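Local coordinates for conserved hypothetical protein (Pyrococcus furiosus, PDB 1VK1) that is of unknown function but probably binds ATP and acts as a kinase, combining a ParB-like N-terminal domain with a region related to L-serine kinase SerK, at residues Glu36-Ile41 / His72-Leu77; Phe50-Leu56 / Ala85-Leu90. All coordinates share one frame; numbering follows the deposited sequence.

Contact 1 of 2, residues Glu36-Ile41 / His72-Leu77. With PO4 (phosphate ion), chain B.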
ATOM      1  N   GLU A  36      -2.086   9.773  -2.554  1.00 11.39           N
ATOM      2  CA  GLU A  36      -2.271   9.457  -1.137  1.00 11.51           C
ATOM      3  C   GLU A  36      -1.338  10.279  -0.230  1.00 10.41           C
ATOM      4  O   GLU A  36      -1.728  10.697   0.859  1.00 11.60           O
ATOM      5  CB  GLU A  36      -2.098   7.951  -0.902  0.60 14.21           C
ATOM      6  CG  GLU A  36      -3.358   7.139  -1.193  0.60 17.20           C
ATOM      7  CD  GLU A  36      -4.436   7.391  -0.169  0.60 21.54           C
ATOM      8  OE1 GLU A  36      -4.143   7.293   1.044  0.60 25.72           O
ATOM      9  OE2 GLU A  36      -5.574   7.691  -0.571  0.60 27.95           O
ATOM     10  N   LEU A  37      -0.117  10.518  -0.692  1.00  9.89           N
ATOM     11  CA  LEU A  37       0.824  11.341   0.037  1.00 10.06           C
ATOM     12  C   LEU A  37       0.319  12.774   0.141  1.00  9.34           C
ATOM     13  O   LEU A  37       0.277  13.363   1.226  1.00  9.87           O
ATOM     14  CB  LEU A  37       2.177  11.302  -0.666  1.00 10.27           C
ATOM     15  CG  LEU A  37       3.236  12.205  -0.051  1.00 10.34           C
ATOM     16  CD1 LEU A  37       3.582  11.834   1.354  1.00 11.38           C
ATOM     17  CD2 LEU A  37       4.486  12.201  -0.909  1.00 12.85           C
ATOM     18  N   GLU A  38      -0.087  13.326  -0.987  1.00  9.80           N
ATOM     19  CA  GLU A  38      -0.549  14.708  -1.028  1.00 10.99           C
ATOM     20  C   GLU A  38      -1.852  14.891  -0.267  1.00 11.59           C
ATOM     21  O   GLU A  38      -2.019  15.880   0.438  1.00 11.60           O
ATOM     22  CB  GLU A  38      -0.669  15.184  -2.486  1.00 12.47           C
ATOM     23  CG  GLU A  38       0.703  15.288  -3.150  1.00 15.69           C
ATOM     24  CD  GLU A  38       0.694  15.789  -4.589  1.00 18.59           C
ATOM     25  OE1 GLU A  38      -0.376  15.976  -5.160  1.00 20.70           O
ATOM     26  OE2 GLU A  38       1.798  15.967  -5.130  1.00 23.34           O
ATOM     27  N   ASP A  39      -2.769  13.926  -0.366  1.00 11.74           N
ATOM     28  CA  ASP A  39      -3.998  13.993   0.384  1.00 12.11           C
ATOM     29  C   ASP A  39      -3.752  13.961   1.901  1.00 11.29           C
ATOM     30  O   ASP A  39      -4.400  14.710   2.645  1.00 12.14           O
ATOM     31  CB  ASP A  39      -4.946  12.870  -0.024  1.00 14.09           C
ATOM     32  CG  ASP A  39      -5.637  13.119  -1.365  1.00 16.69           C
ATOM     33  OD1 ASP A  39      -5.486  14.199  -1.972  1.00 18.03           O
ATOM     34  OD2 ASP A  39      -6.365  12.261  -1.868  1.00 19.93           O
ATOM     35  N   PHE A  40      -2.849  13.093   2.363  1.00 10.25           N
ATOM     36  CA  PHE A  40      -2.524  13.053   3.775  1.00 10.66           C
ATOM     37  C   PHE A  40      -1.990  14.428   4.223  1.00 10.00           C
ATOM     38  O   PHE A  40      -2.396  14.968   5.257  1.00  9.92           O
ATOM     39  CB  PHE A  40      -1.497  11.974   4.134  1.00 10.59           C
ATOM     40  CG  PHE A  40      -0.933  12.171   5.507  1.00 10.40           C
ATOM     41  CD1 PHE A  40      -1.695  11.897   6.629  1.00 11.66           C
ATOM     42  CD2 PHE A  40       0.310  12.724   5.684  1.00 10.38           C
ATOM     43  CE1 PHE A  40      -1.198  12.145   7.904  1.00 12.69           C
ATOM     44  CE2 PHE A  40       0.799  12.980   6.959  1.00 11.04           C
ATOM     45  CZ  PHE A  40       0.030  12.710   8.054  1.00 11.91           C
ATOM     46  N   ILE A  41      -1.049  14.984   3.454  1.00  9.57           N
ATOM     47  CA  ILE A  41      -0.450  16.265   3.845  1.00 10.02           C
ATOM     48  C   ILE A  41      -1.528  17.349   3.924  1.00 10.36           C
ATOM     49  O   ILE A  41      -1.562  18.125   4.867  1.00 11.40           O
ATOM     50  CB  ILE A  41       0.683  16.648   2.895  1.00 10.58           C
ATOM     51  CG1 ILE A  41       1.880  15.718   3.105  1.00 11.39           C
ATOM     52  CG2 ILE A  41       1.084  18.113   3.082  1.00 11.76           C
ATOM     53  CD1 ILE A  41       2.927  15.815   2.028  1.00 12.76           C
ATOM     54  N   HIS A  72       2.325   6.516   4.078  1.00  8.30           N
ATOM     55  CA  HIS A  72       2.007   7.851   3.601  1.00  8.78           C
ATOM     56  C   HIS A  72       2.004   8.861   4.727  1.00  8.49           C
ATOM     57  O   HIS A  72       2.427  10.014   4.525  1.00  9.72           O
ATOM     58  CB  HIS A  72       0.709   7.854   2.792  1.00  9.40           C
ATOM     59  CG  HIS A  72       0.809   7.054   1.535  1.00  9.40           C
ATOM     60  ND1 HIS A  72       0.602   5.695   1.499  1.00  9.68           N
ATOM     61  CD2 HIS A  72       1.151   7.419   0.283  1.00 10.47           C
ATOM     62  CE1 HIS A  72       0.791   5.275   0.256  1.00 10.70           C
ATOM     63  NE2 HIS A  72       1.122   6.301  -0.497  1.00 11.59           N
ATOM     64  N   ARG A  73       1.558   8.445   5.910  1.00  8.45           N
ATOM     65  CA  ARG A  73       1.625   9.285   7.110  1.00  9.11           C
ATOM     66  C   ARG A  73       3.056   9.596   7.522  1.00  8.90           C
ATOM     67  O   ARG A  73       3.416  10.752   7.758  1.00  9.31           O
ATOM     68  CB  ARG A  73       0.862   8.608   8.261  1.00 10.62           C
ATOM     69  CG  ARG A  73      -0.630   8.438   7.942  1.00 13.58           C
ATOM     70  CD  ARG A  73      -1.534   8.000   9.076  1.00 15.04           C
ATOM     71  NE  ARG A  73      -1.277   6.738   9.713  1.00 19.51           N
ATOM     72  CZ  ARG A  73      -1.663   5.518   9.280  1.00 17.94           C
ATOM     73  NH1 ARG A  73      -2.240   5.323   8.095  1.00 21.19           N
ATOM     74  NH2 ARG A  73      -1.413   4.490  10.042  1.00 20.53           N
ATOM     75  N   TRP A  74       3.907   8.574   7.554  1.00  8.64           N
ATOM     76  CA  TRP A  74       5.327   8.754   7.859  1.00  8.80           C
ATOM     77  C   TRP A  74       6.003   9.666   6.850  1.00  8.83           C
ATOM     78  O   TRP A  74       6.685  10.631   7.222  1.00  9.61           O
ATOM     79  CB  TRP A  74       6.011   7.368   7.896  1.00  9.59           C
ATOM     80  CG  TRP A  74       7.494   7.363   7.784  1.00  8.91           C
ATOM     81  CD1 TRP A  74       8.404   7.585   8.776  1.00  9.91           C
ATOM     82  CD2 TRP A  74       8.246   7.010   6.625  1.00  9.60           C
ATOM     83  NE1 TRP A  74       9.683   7.432   8.279  1.00 10.42           N
ATOM     84  CE2 TRP A  74       9.605   7.075   6.963  1.00 10.29           C
ATOM     85  CE3 TRP A  74       7.902   6.627   5.314  1.00 10.59           C
ATOM     86  CZ2 TRP A  74      10.621   6.770   6.036  1.00 12.03           C
ATOM     87  CZ3 TRP A  74       8.898   6.344   4.410  1.00 12.33           C
ATOM     88  CH2 TRP A  74      10.235   6.410   4.777  1.00 12.78           C
ATOM     89  N   ALA A  75       5.798   9.396   5.571  1.00  8.64           N
ATOM     90  CA  ALA A  75       6.460  10.161   4.539  1.00  9.59           C
ATOM     91  C   ALA A  75       5.941  11.600   4.508  1.00  8.89           C
ATOM     92  O   ALA A  75       6.712  12.536   4.288  1.00 10.02           O
ATOM     93  CB  ALA A  75       6.280   9.489   3.174  1.00 10.11           C
ATOM     94  N   GLY A  76       4.640  11.787   4.730  1.00  8.78           N
ATOM     95  CA  GLY A  76       4.079  13.124   4.768  1.00  9.42           C
ATOM     96  C   GLY A  76       4.609  13.933   5.936  1.00  9.42           C
ATOM     97  O   GLY A  76       4.962  15.107   5.786  1.00 10.34           O
ATOM     98  N   LEU A  77       4.695  13.307   7.097  1.00  9.22           N
ATOM     99  CA  LEU A  77       5.255  13.968   8.257  1.00  9.69           C
ATOM    100  C   LEU A  77       6.724  14.323   8.043  1.00 10.15           C
ATOM    101  O   LEU A  77       7.161  15.404   8.439  1.00 11.32           O
ATOM    102  CB  LEU A  77       5.078  13.107   9.510  1.00  9.61           C
ATOM    103  CG  LEU A  77       3.655  13.000  10.068  1.00  9.28           C
ATOM    104  CD1 LEU A  77       3.651  12.038  11.225  1.00 10.60           C
ATOM    105  CD2 LEU A  77       3.037  14.364  10.440  1.00 10.52           C
TER
HETATM  106  P   PO4 B 301       0.387   2.672   3.646  1.00 14.39           P
HETATM  107  O1  PO4 B 301       1.216   2.299   2.286  1.00 14.94           O
HETATM  108  O2  PO4 B 301       0.406   4.254   3.713  1.00 13.41           O
HETATM  109  O3  PO4 B 301      -0.999   2.155   3.486  1.00 15.29           O
HETATM  110  O4  PO4 B 301       1.116   2.074   4.833  1.00  8.85           O
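F40 lays its ring against the first turn of segment 72-77. R73 CA sits over the ring centre in a CH-pi contact, 3.8 Å from the F40 centroid and 10° off the ring normal. The chain puts the ring there by holding F40 CG anti to the backbone N (chi1 166°). G76 CA and L77 N meet the ring near its plane, at the edge, and F40 CZ touches L77 CG. G76 has no side chain, and a CB here would clash with F40 CD2. This lets I41 CG1 come to 3.8 Å from G76 CA. L37 CD1 packs at 3.5 Å from G76 N and also touches A75 CB. Replacing F40 by an alanine would probably open a gap over R73 CA and beside G76, and leave L77 only part of its aromatic packing.

At the other end E36 CB lies over one face of the H72 imidazole, offset toward the rim. H72 holds one oxygen of a phosphate, probably from the crystallisation liquor, twice. Its ND1 donates to PO4 O2 at 2.6 Å, with the oxygen in the ring plane, and its backbone N donates to the same PO4 O2 at 3.0 Å. H72 NE2 accepts a hydrogen bond from V33 N, which fixes the ring's rotation. R73 NH2 forms a salt bridge with D69 and a hydrogen bond with P53 O.

The helices cross at -66° through packing and CH-pi contacts alone. Beside them the backbone N-H groups of G70 and H72, with the H71 and H72 side chains, form an anion site at the start of helix 71-80 that might suit a natural anionic ligand.

Contact 2 of 2, residues Phe50-Leu56 / Ala85-Leu90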
ATOM      1  N   PHE A  50      -3.530  14.649  13.906  1.00 10.82           N
ATOM      2  CA  PHE A  50      -3.084  13.332  13.477  1.00 11.15           C
ATOM      3  C   PHE A  50      -3.872  12.325  14.280  1.00 11.80           C
ATOM      4  O   PHE A  50      -3.773  12.283  15.495  1.00 14.44           O
ATOM      5  CB  PHE A  50      -1.572  13.227  13.765  1.00 11.43           C
ATOM      6  CG  PHE A  50      -0.922  12.012  13.181  1.00 11.15           C
ATOM      7  CD1 PHE A  50      -0.409  12.021  11.905  1.00 11.69           C
ATOM      8  CD2 PHE A  50      -0.818  10.849  13.911  1.00 13.27           C
ATOM      9  CE1 PHE A  50       0.193  10.894  11.375  1.00 12.77           C
ATOM     10  CE2 PHE A  50      -0.201   9.713  13.353  1.00 13.23           C
ATOM     11  CZ  PHE A  50       0.283   9.749  12.111  1.00 12.55           C
ATOM     12  N   TRP A  51      -4.679  11.529  13.609  1.00 11.17           N
ATOM     13  CA  TRP A  51      -5.635  10.678  14.343  1.00 13.04           C
ATOM     14  C   TRP A  51      -5.486   9.187  14.160  1.00 12.83           C
ATOM     15  O   TRP A  51      -6.203   8.417  14.821  1.00 15.76           O
ATOM     16  CB  TRP A  51      -7.063  11.105  14.073  1.00 15.50           C
ATOM     17  CG  TRP A  51      -7.429  11.143  12.691  1.00 15.64           C
ATOM     18  CD1 TRP A  51      -7.437  12.249  11.873  1.00 17.30           C
ATOM     19  CD2 TRP A  51      -7.957  10.060  11.897  1.00 17.19           C
ATOM     20  NE1 TRP A  51      -7.894  11.904  10.622  1.00 18.39           N
ATOM     21  CE2 TRP A  51      -8.225  10.573  10.616  1.00 17.36           C
ATOM     22  CE3 TRP A  51      -8.220   8.703  12.138  1.00 17.59           C
ATOM     23  CZ2 TRP A  51      -8.732   9.790   9.589  1.00 19.39           C
ATOM     24  CZ3 TRP A  51      -8.728   7.935  11.104  1.00 17.69           C
ATOM     25  CH2 TRP A  51      -8.970   8.484   9.857  1.00 18.17           C
ATOM     26  N   LYS A  52      -4.609   8.764  13.266  1.00 13.11           N
ATOM     27  CA  LYS A  52      -4.473   7.347  12.971  1.00 13.97           C
ATOM     28  C   LYS A  52      -3.047   6.923  13.278  1.00 13.54           C
ATOM     29  O   LYS A  52      -2.124   7.283  12.526  1.00 13.27           O
ATOM     30  CB  LYS A  52      -4.811   7.061  11.492  1.00 16.12           C
ATOM     31  CG  LYS A  52      -5.053   5.590  11.213  1.00 19.05           C
ATOM     32  CD  LYS A  52      -5.518   5.333   9.770  1.00 22.83           C
ATOM     33  CE  LYS A  52      -5.679   3.830   9.500  1.00 26.95           C
ATOM     34  NZ  LYS A  52      -6.267   3.546   8.150  1.00 30.10           N
ATOM     35  N   PRO A  53      -2.826   6.159  14.360  1.00 13.11           N
ATOM     36  CA  PRO A  53      -1.447   5.869  14.777  1.00 12.79           C
ATOM     37  C   PRO A  53      -0.716   5.040  13.737  1.00 11.94           C
ATOM     38  O   PRO A  53      -1.330   4.248  13.021  1.00 13.06           O
ATOM     39  CB  PRO A  53      -1.622   5.064  16.066  1.00 15.74           C
ATOM     40  CG  PRO A  53      -2.970   4.443  15.946  1.00 17.66           C
ATOM     41  CD  PRO A  53      -3.819   5.485  15.231  1.00 16.49           C
ATOM     42  N   MET A  54       0.585   5.221  13.659  1.00 10.19           N
ATOM     43  CA  MET A  54       1.417   4.289  12.933  1.00 10.20           C
ATOM     44  C   MET A  54       1.272   2.918  13.553  1.00  9.45           C
ATOM     45  O   MET A  54       1.105   2.809  14.763  1.00  9.98           O
ATOM     46  CB  MET A  54       2.878   4.697  13.040  1.00 10.53           C
ATOM     47  CG  MET A  54       3.230   6.077  12.470  1.00 11.09           C
ATOM     48  SD  MET A  54       3.019   6.187  10.648  1.00 10.74           S
ATOM     49  CE  MET A  54       4.195   4.911  10.140  1.00  9.52           C
ATOM     50  N   LEU A  55       1.366   1.878  12.740  1.00  8.99           N
ATOM     51  CA  LEU A  55       1.577   0.513  13.245  1.00  9.13           C
ATOM     52  C   LEU A  55       2.982   0.115  12.882  1.00  7.99           C
ATOM     53  O   LEU A  55       3.366   0.205  11.709  1.00  8.49           O
ATOM     54  CB  LEU A  55       0.583  -0.499  12.640  1.00 10.79           C
ATOM     55  CG  LEU A  55      -0.885  -0.162  12.837  1.00 12.70           C
ATOM     56  CD1 LEU A  55      -1.769  -1.264  12.206  1.00 15.76           C
ATOM     57  CD2 LEU A  55      -1.227   0.064  14.293  1.00 15.21           C
ATOM     58  N   LEU A  56       3.751  -0.287  13.904  1.00  8.78           N
ATOM     59  CA  LEU A  56       5.156  -0.595  13.771  1.00  8.91           C
ATOM     60  C   LEU A  56       5.473  -1.944  14.373  1.00  9.84           C
ATOM     61  O   LEU A  56       4.758  -2.430  15.241  1.00 12.22           O
ATOM     62  CB  LEU A  56       5.996   0.438  14.530  1.00  9.18           C
ATOM     63  CG  LEU A  56       5.835   1.907  14.135  1.00  9.52           C
ATOM     64  CD1 LEU A  56       6.755   2.751  15.039  1.00 10.43           C
ATOM     65  CD2 LEU A  56       6.133   2.158  12.690  1.00  9.53           C
ATOM     66  N   ALA A  85       5.946  10.423  15.546  1.00  9.67           N
ATOM     67  CA  ALA A  85       4.545  10.129  15.326  1.00  9.25           C
ATOM     68  C   ALA A  85       4.057   9.144  16.375  1.00  9.80           C
ATOM     69  O   ALA A  85       4.779   8.224  16.764  1.00  9.79           O
ATOM     70  CB  ALA A  85       4.297   9.552  13.941  1.00  9.82           C
ATOM     71  N   PRO A  86       2.804   9.293  16.818  1.00  9.81           N
ATOM     72  CA  PRO A  86       2.198   8.302  17.701  1.00  9.67           C
ATOM     73  C   PRO A  86       2.042   6.958  16.999  1.00  9.49           C
ATOM     74  O   PRO A  86       1.593   6.911  15.855  1.00 10.51           O
ATOM     75  CB  PRO A  86       0.827   8.887  18.009  1.00 11.38           C
ATOM     76  CG  PRO A  86       0.520   9.803  16.916  1.00 13.45           C
ATOM     77  CD  PRO A  86       1.846  10.352  16.436  1.00 11.53           C
ATOM     78  N   SER A  87       2.420   5.904  17.703  1.00  8.98           N
ATOM     79  CA  SER A  87       2.590   4.592  17.140  1.00  9.72           C
ATOM     80  C   SER A  87       2.102   3.494  18.087  1.00  9.78           C
ATOM     81  O   SER A  87       2.188   3.609  19.302  1.00 12.19           O
ATOM     82  CB  SER A  87       4.073   4.357  16.831  1.00 10.16           C
ATOM     83  OG  SER A  87       4.613   5.330  15.949  1.00  9.67           O
ATOM     84  N   VAL A  88       1.639   2.411  17.487  1.00  9.84           N
ATOM     85  CA  VAL A  88       1.328   1.184  18.199  1.00 11.12           C
ATOM     86  C   VAL A  88       2.389   0.188  17.781  1.00 10.85           C
ATOM     87  O   VAL A  88       2.591  -0.025  16.590  1.00 11.52           O
ATOM     88  CB  VAL A  88      -0.090   0.678  17.854  1.00 13.80           C
ATOM     89  CG1 VAL A  88      -0.358  -0.715  18.478  1.00 15.13           C
ATOM     90  CG2 VAL A  88      -1.129   1.675  18.316  1.00 15.33           C
ATOM     91  N   ILE A  89       3.055  -0.421  18.754  1.00 10.59           N
ATOM     92  CA  ILE A  89       4.121  -1.376  18.512  1.00 12.23           C
ATOM     93  C   ILE A  89       3.553  -2.805  18.617  1.00 12.82           C
ATOM     94  O   ILE A  89       2.997  -3.173  19.646  1.00 14.45           O
ATOM     95  CB  ILE A  89       5.253  -1.192  19.545  1.00 14.15           C
ATOM     96  CG1 ILE A  89       5.651   0.282  19.694  1.00 17.52           C
ATOM     97  CG2 ILE A  89       6.446  -2.089  19.207  1.00 15.50           C
ATOM     98  CD1 ILE A  89       6.095   0.891  18.494  1.00 18.29           C
ATOM     99  N   LEU A  90       3.679  -3.566  17.545  1.00 13.36           N
ATOM    100  CA  LEU A  90       3.146  -4.907  17.390  1.00 15.02           C
ATOM    101  C   LEU A  90       4.273  -5.931  17.445  1.00 14.56           C
ATOM    102  O   LEU A  90       5.430  -5.621  17.124  1.00 17.48           O
ATOM    103  CB  LEU A  90       2.513  -5.025  15.981  1.00 16.09           C
ATOM    104  CG  LEU A  90       1.449  -4.045  15.560  1.00 18.44           C
ATOM    105  CD1 LEU A  90       1.078  -4.258  14.100  1.00 18.93           C
ATOM    106  CD2 LEU A  90       0.227  -4.186  16.421  1.00 19.39           C
TER
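M54 O is approached by two donors from the neighbouring strand. V88 N gives it a nearly straight hydrogen bond of 2.8 Å (169° at the hydrogen). S87 CA adds a CA-H...O contact at 3.3 Å from M54 O. The ladder runs on in both directions. M54 N bonds P86 O at 2.9 Å, in the carbonyl plane but bent. L56 N bonds V88 O, and L90 N bonds L56 O at 2.8 Å. Thus M54 and L56 use both their N-H and C=O groups toward segment 85-90. L55 turns its backbone the other way, to V68 and D69.

Side chains pack on both faces. On one, L55 CD2 lies 3.8 Å from V88 CB, the two chains side by side and pointing the same way. P53 CG joins them by touching V88 CG2. On the other face L56 CD1 presses on S87 and I89. The S87 hydroxyl is folded back beside its own backbone N (chi1 -58°). From there OG donates to A85 O at 3.0 Å, from above the carbonyl plane, so this buried group is satisfied within its own strand. M54 CG packs on A85 CB. Ahead of strand 54-58, F50 CD2 meets P86 CG at 3.5 Å, the two side chains at a slant.

With strand 19-22 beside strand 84-90 and strand 65-67 beside strand 54-58, the pair is the parallel centre of a four-stranded mixed sheet. The chain passes between the two through strand 65-67 and helix 71-80, a crossover connection elaborated by one hairpin strand, within the ParB-like domain.

Both contacts belong to the ParB-like domain, and helix 71-80 ties them together. It supplies half of contact 1 and leads directly into strand 84-90 of contact 2. Contact 2 is the more buried: a strand pair at the centre of the sheet, held by four backbone hydrogen bonds. Contact 1 is partly buried and joins its two helices by packing alone; its hydrogen bonds go to the phosphate and to neighbouring segments. The contacts also touch directly, where L77 CD1 packs on F50 and A85. Helix 71-80 thus lies between helix 34-47 and the sheet.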